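Local coordinates for beta-galactoside alpha-2,6-sialyltransferase (Photobacterium sp., PDB 2Z4T), which probably transfers sialic acid from a CMP-linked donor to galactose-terminated acceptors such as lactose through an alpha-2,6 linkage, at residues Val58-Thr63 against Cys91-Gly96; Asn368-Tyr373 against Thr466-Ile471. All blocks are in the same frame, centred on the assembly; numbering follows the deposited sequence.

In the fold
Contact 1 comes first along the chain and is complete before contact 2 begins; their centres lie 72 Å apart, on opposite sides of the chain's centre, and about 58 Å separates their nearest atoms. They share no strand or helix. Contact 1 pairs strands 52-61 and 88-98 in the amino-terminal immunoglobulin-like beta-sandwich. Contact 2 belongs to the GT-B sialyltransferase part, where the start of helix 371-386 meets the loop that follows strand 460-465 of the six-stranded parallel sheet. Both are surface contacts away from the CMP and metal sites; one lies in the sandwich and the other in the sialyltransferase part.

Contact 1 (Val58-Thr63 against Cys91-Gly96); sequences VQTCGT and CFDFNG
Cys61 and Cys91 are joined through their sulfurs, SG to SG 2.1 Å, where the antiparallel pairing runs out at Cys61. The two first torsions differ: Cys61 SG stands between its backbone N and carbonyl carbon (chi1 88°), whereas that of Cys91 is turned to lie opposite its own carbonyl carbon, and the disulfide closes with a torsion of 71° about the S-S bond. Asp93 is on the same face as the disulfide; Thr60, pointing toward the partner strand from the bulge, crosses it at about a right angle, with Thr60 CG2 3.1 Å from Asp93 OD2 and also resting on Cys91 CB. Strands 52-61 and 88-98 are neighbours in the immunoglobulin-like sandwich, and here their register slips by one residue in a classic beta bulge: Thr60 and Cys61 both face Cys91. Cys91 O accordingly takes a bond of 2.7 Å from Thr60 N and a weak one from Cys61 N, while Cys91 N gives a nearly straight bond to Cys61 O at 3.0 Å. Away from the bulge, Val58 and Asp93 pair regularly through two backbone bonds, Asp93 N to Val58 O being the shorter at 2.8 Å. On the other face Gln59 lies alongside Phe92, both extending the same way, Gln59 CG meeting Phe92 CE2 obliquely at 3.5 Å. Leu66 touches both of these side chains, and Leu110 of strand 103-122 packs on Phe92.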
loop_
_atom_site.group_PDB
_atom_site.type_symbol
_atom_site.label_atom_id
_atom_site.label_comp_id
_atom_site.label_asym_id
_atom_site.label_seq_id
_atom_site.Cartn_x
_atom_site.Cartn_y
_atom_site.Cartn_z
ATOM N N VAL A 58 0.243 2.092 -44.684
ATOM C CA VAL A 58 1.324 3.052 -44.873
ATOM C C VAL A 58 1.765 3.642 -43.541
ATOM O O VAL A 58 0.953 4.169 -42.771
ATOM C CB VAL A 58 0.930 4.185 -45.839
ATOM C CG1 VAL A 58 2.053 5.230 -45.923
ATOM C CG2 VAL A 58 0.618 3.635 -47.218
ATOM N N GLN A 59 3.062 3.550 -43.259
ATOM C CA GLN A 59 3.585 4.244 -42.101
ATOM C C GLN A 59 3.628 5.730 -42.414
ATOM O O GLN A 59 4.166 6.177 -43.432
ATOM C CB GLN A 59 4.949 3.744 -41.677
ATOM C CG GLN A 59 5.380 4.380 -40.376
ATOM C CD GLN A 59 6.709 3.885 -39.898
ATOM O OE1 GLN A 59 7.463 4.631 -39.272
ATOM N NE2 GLN A 59 7.010 2.624 -40.177
ATOM N N THR A 60 3.069 6.483 -41.498
ATOM C CA THR A 60 2.656 7.816 -41.780
ATOM C C THR A 60 3.305 8.825 -40.813
ATOM O O THR A 60 3.376 10.014 -41.092
ATOM C CB THR A 60 1.115 7.775 -41.833
ATOM O OG1 THR A 60 0.709 7.929 -43.200
ATOM C CG2 THR A 60 0.472 8.771 -40.976
ATOM N N CYS A 61 3.822 8.326 -39.699
ATOM C CA CYS A 61 4.650 9.124 -38.836
ATOM C C CYS A 61 5.498 8.170 -38.014
ATOM O O CYS A 61 5.179 6.990 -37.913
ATOM C CB CYS A 61 3.797 10.030 -37.941
ATOM S SG CYS A 61 3.284 9.293 -36.390
ATOM N N GLY A 62 6.578 8.680 -37.436
ATOM C CA GLY A 62 7.496 7.866 -36.656
ATOM C C GLY A 62 8.832 7.792 -37.356
ATOM O O GLY A 62 8.899 7.752 -38.580
ATOM N N THR A 63 9.910 7.779 -36.592
ATOM C CA THR A 63 11.202 7.840 -37.238
ATOM C C THR A 63 11.732 6.478 -37.750
ATOM O O THR A 63 12.121 6.385 -38.898
ATOM C CB THR A 63 12.232 8.748 -36.489
ATOM O OG1 THR A 63 13.444 8.031 -36.242
ATOM C CG2 THR A 63 11.694 9.250 -35.212
ATOM N N CYS A 91 2.606 6.249 -36.537
ATOM C CA CYS A 91 1.314 6.298 -37.219
ATOM C C CYS A 91 1.262 5.384 -38.437
ATOM O O CYS A 91 2.232 5.278 -39.194
ATOM C CB CYS A 91 1.028 7.701 -37.721
ATOM S SG CYS A 91 1.243 9.026 -36.551
ATOM N N PHE A 92 0.102 4.759 -38.635
ATOM C CA PHE A 92 -0.152 3.865 -39.765
ATOM C C PHE A 92 -1.548 4.131 -40.310
ATOM O O PHE A 92 -2.531 4.158 -39.555
ATOM C CB PHE A 92 0.013 2.400 -39.336
ATOM C CG PHE A 92 1.372 2.092 -38.780
ATOM C CD1 PHE A 92 1.613 2.183 -37.420
ATOM C CD2 PHE A 92 2.428 1.771 -39.626
ATOM C CE1 PHE A 92 2.882 1.927 -36.890
ATOM C CE2 PHE A 92 3.710 1.516 -39.110
ATOM C CZ PHE A 92 3.937 1.596 -37.741
ATOM N N ASP A 93 -1.639 4.349 -41.613
ATOM C CA ASP A 93 -2.926 4.612 -42.239
ATOM C C ASP A 93 -3.339 3.445 -43.104
ATOM O O ASP A 93 -2.634 3.110 -44.056
ATOM C CB ASP A 93 -2.841 5.858 -43.123
ATOM C CG ASP A 93 -2.520 7.117 -42.342
ATOM O OD1 ASP A 93 -2.716 8.208 -42.922
ATOM O OD2 ASP A 93 -2.064 7.021 -41.182
ATOM N N PHE A 94 -4.484 2.844 -42.793
ATOM C CA PHE A 94 -5.062 1.776 -43.628
ATOM C C PHE A 94 -6.092 2.340 -44.600
ATOM O O PHE A 94 -6.963 3.115 -44.198
ATOM C CB PHE A 94 -5.715 0.704 -42.746
ATOM C CG PHE A 94 -6.589 -0.279 -43.499
ATOM C CD1 PHE A 94 -6.047 -1.434 -44.052
ATOM C CD2 PHE A 94 -7.972 -0.070 -43.616
ATOM C CE1 PHE A 94 -6.865 -2.351 -44.742
ATOM C CE2 PHE A 94 -8.785 -0.986 -44.305
ATOM C CZ PHE A 94 -8.233 -2.120 -44.863
ATOM N N ASN A 95 -5.997 1.949 -45.869
ATOM C CA ASN A 95 -7.068 2.211 -46.847
ATOM C C ASN A 95 -7.532 0.923 -47.495
ATOM O O ASN A 95 -6.712 0.092 -47.878
ATOM C CB ASN A 95 -6.632 3.189 -47.943
ATOM C CG ASN A 95 -6.650 4.640 -47.485
ATOM O OD1 ASN A 95 -7.699 5.280 -47.442
ATOM N ND2 ASN A 95 -5.469 5.170 -47.143
ATOM N N GLY A 96 -8.843 0.762 -47.636
ATOM C CA GLY A 96 -9.387 -0.385 -48.346
ATOM C C GLY A 96 -10.618 -0.106 -49.183
ATOM O O GLY A 96 -11.396 0.820 -48.910
#

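Contact 2 (Asn368-Tyr373 against Thr466-Ile471); sequences NHEREY and TSTETI
Tyr373 and Glu469 make the close part of this contact, passing one another head to tail, with Glu469 running back along the ring toward the helix. Glu469 CG sits over one face of the Tyr373 ring, 3.6 Å from its centroid and only 12° off the ring normal, a CH-pi contact in which the aliphatic part of the glutamate lies on the aromatic surface. Its carboxylate continues nearly flat to the ring, the planes 14° apart. Tyr373 can reach across because its CG is anti to the backbone N (chi1 164°), which carries the ring out from the helix toward the loop. There the hydroxyl comes up to two successive backbone carbonyls: Tyr373 OH is 3.1 Å from Ser467 O, which lies at the ring's edge and in its plane, and 3.2 Å from Thr468 O. Tyr373 lies near the beginning of helix 371-386, and its partners are in the irregular loop after strand 460-465, which runs beside edge strand 498-499 in the parallel sheet of the GT-B fold. Beside this packing the contact is looser and wetter. Glu370 OE1 comes no closer than 4.3 Å to Thr468 CG2, and a water links the two segments, donating to Glu370 OE1 at 3.0 Å and accepting from the backbone Glu469 N at 2.8 Å. Thr468 and Glu469 are exposed here; Ser467 also touches Ala501, and Glu370 touches Val364.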
loop_
_atom_site.group_PDB
_atom_site.type_symbol
_atom_site.label_atom_id
_atom_site.label_comp_id
_atom_site.label_asym_id
_atom_site.label_seq_id
_atom_site.Cartn_x
_atom_site.Cartn_y
_atom_site.Cartn_z
ATOM N N ASN A 368 4.141 -15.137 21.153
ATOM C CA ASN A 368 3.069 -16.136 21.181
ATOM C C ASN A 368 2.640 -16.636 22.565
ATOM O O ASN A 368 1.453 -16.894 22.799
ATOM C CB ASN A 368 3.384 -17.305 20.253
ATOM C CG ASN A 368 3.162 -16.951 18.786
ATOM O OD1 ASN A 368 2.709 -15.846 18.456
ATOM N ND2 ASN A 368 3.476 -17.882 17.902
ATOM N N HIS A 369 3.600 -16.751 23.483
ATOM C CA HIS A 369 3.300 -17.126 24.870
ATOM C C HIS A 369 2.333 -16.125 25.569
ATOM O O HIS A 369 1.743 -16.437 26.605
ATOM C CB HIS A 369 4.601 -17.282 25.671
ATOM C CG HIS A 369 5.370 -16.005 25.845
ATOM N ND1 HIS A 369 5.215 -15.179 26.943
ATOM C CD2 HIS A 369 6.306 -15.413 25.061
ATOM C CE1 HIS A 369 6.025 -14.140 26.830
ATOM N NE2 HIS A 369 6.698 -14.258 25.697
ATOM N N GLU A 370 2.179 -14.938 24.982
ATOM C CA GLU A 370 1.371 -13.874 25.566
ATOM C C GLU A 370 -0.061 -13.777 25.043
ATOM O O GLU A 370 -0.850 -12.995 25.574
ATOM C CB GLU A 370 2.030 -12.510 25.296
ATOM C CG GLU A 370 3.305 -12.231 26.055
ATOM C CD GLU A 370 3.514 -10.739 26.266
ATOM O OE1 GLU A 370 3.156 -10.236 27.361
ATOM O OE2 GLU A 370 4.003 -10.058 25.336
ATOM N N ARG A 371 -0.433 -14.530 24.019
ATOM C CA ARG A 371 -1.668 -14.185 23.325
ATOM C C ARG A 371 -2.985 -14.590 24.004
ATOM O O ARG A 371 -4.035 -13.979 23.743
ATOM C CB ARG A 371 -1.604 -14.489 21.814
ATOM C CG ARG A 371 -1.597 -15.910 21.413
ATOM C CD ARG A 371 -0.574 -16.144 20.291
ATOM N NE ARG A 371 -0.070 -17.498 20.459
ATOM C CZ ARG A 371 -0.008 -18.431 19.523
ATOM N NH1 ARG A 371 -0.345 -18.178 18.260
ATOM N NH2 ARG A 371 0.445 -19.623 19.870
ATOM N N GLU A 372 -2.936 -15.561 24.910
ATOM C CA GLU A 372 -4.152 -15.867 25.662
ATOM C C GLU A 372 -4.420 -14.763 26.667
ATOM O O GLU A 372 -5.575 -14.395 26.922
ATOM C CB GLU A 372 -4.082 -17.233 26.333
ATOM C CG GLU A 372 -4.025 -18.354 25.306
ATOM C CD GLU A 372 -3.924 -19.739 25.918
ATOM O OE1 GLU A 372 -3.382 -19.878 27.045
ATOM O OE2 GLU A 372 -4.379 -20.701 25.248
ATOM N N TYR A 373 -3.331 -14.218 27.206
ATOM C CA TYR A 373 -3.392 -13.131 28.171
ATOM C C TYR A 373 -3.912 -11.876 27.457
ATOM O O TYR A 373 -4.712 -11.121 28.016
ATOM C CB TYR A 373 -2.007 -12.907 28.784
ATOM C CG TYR A 373 -1.865 -11.598 29.502
ATOM C CD1 TYR A 373 -2.542 -11.358 30.708
ATOM C CD2 TYR A 373 -1.061 -10.589 28.984
ATOM C CE1 TYR A 373 -2.417 -10.145 31.367
ATOM C CE2 TYR A 373 -0.932 -9.352 29.646
ATOM C CZ TYR A 373 -1.608 -9.142 30.831
ATOM O OH TYR A 373 -1.481 -7.933 31.484
ATOM N N THR A 466 -1.335 -1.398 26.447
ATOM C CA THR A 466 -0.857 -2.683 26.904
ATOM C C THR A 466 -0.139 -2.694 28.273
ATOM O O THR A 466 0.529 -1.754 28.645
ATOM C CB THR A 466 0.043 -3.166 25.758
ATOM O OG1 THR A 466 -0.749 -3.964 24.861
ATOM C CG2 THR A 466 1.312 -3.886 26.211
ATOM N N SER A 467 -0.313 -3.771 29.022
ATOM C CA SER A 467 0.401 -4.005 30.268
ATOM C C SER A 467 0.880 -5.437 30.224
ATOM O O SER A 467 0.273 -6.271 29.558
ATOM C CB SER A 467 -0.525 -3.831 31.474
ATOM O OG SER A 467 -0.837 -2.475 31.699
ATOM N N THR A 468 1.972 -5.734 30.919
ATOM C CA THR A 468 2.440 -7.130 31.010
ATOM C C THR A 468 1.834 -7.711 32.285
ATOM O O THR A 468 1.171 -6.983 33.037
ATOM C CB THR A 468 4.002 -7.259 31.012
ATOM O OG1 THR A 468 4.572 -6.403 32.019
ATOM C CG2 THR A 468 4.600 -6.905 29.636
ATOM N N GLU A 469 2.036 -9.007 32.531
ATOM C CA GLU A 469 1.551 -9.619 33.782
ATOM C C GLU A 469 2.413 -9.211 34.992
ATOM O O GLU A 469 2.217 -9.697 36.113
ATOM C CB GLU A 469 1.502 -11.142 33.657
ATOM C CG GLU A 469 0.559 -11.658 32.590
ATOM C CD GLU A 469 0.070 -13.066 32.878
ATOM O OE1 GLU A 469 0.157 -13.926 31.971
ATOM O OE2 GLU A 469 -0.401 -13.311 34.012
ATOM N N THR A 470 3.353 -8.300 34.757
ATOM C CA THR A 470 4.337 -7.946 35.754
ATOM C C THR A 470 4.058 -6.563 36.385
ATOM O O THR A 470 3.510 -6.485 37.494
ATOM C CB THR A 470 5.818 -8.168 35.191
ATOM O OG1 THR A 470 6.628 -8.809 36.184
ATOM C CG2 THR A 470 6.524 -6.869 34.662
ATOM N N ILE A 471 4.359 -5.489 35.645
ATOM C CA ILE A 471 4.676 -4.170 36.247
ATOM C C ILE A 471 4.186 -4.048 37.702
ATOM O O ILE A 471 4.957 -4.416 38.586
ATOM C CB ILE A 471 4.481 -2.925 35.288
ATOM C CG1 ILE A 471 5.160 -3.178 33.941
ATOM C CG2 ILE A 471 5.128 -1.699 35.871
ATOM C CD1 ILE A 471 5.682 -1.916 33.217
HETATM O O HOH W 1 2.602 -10.444 30.252
#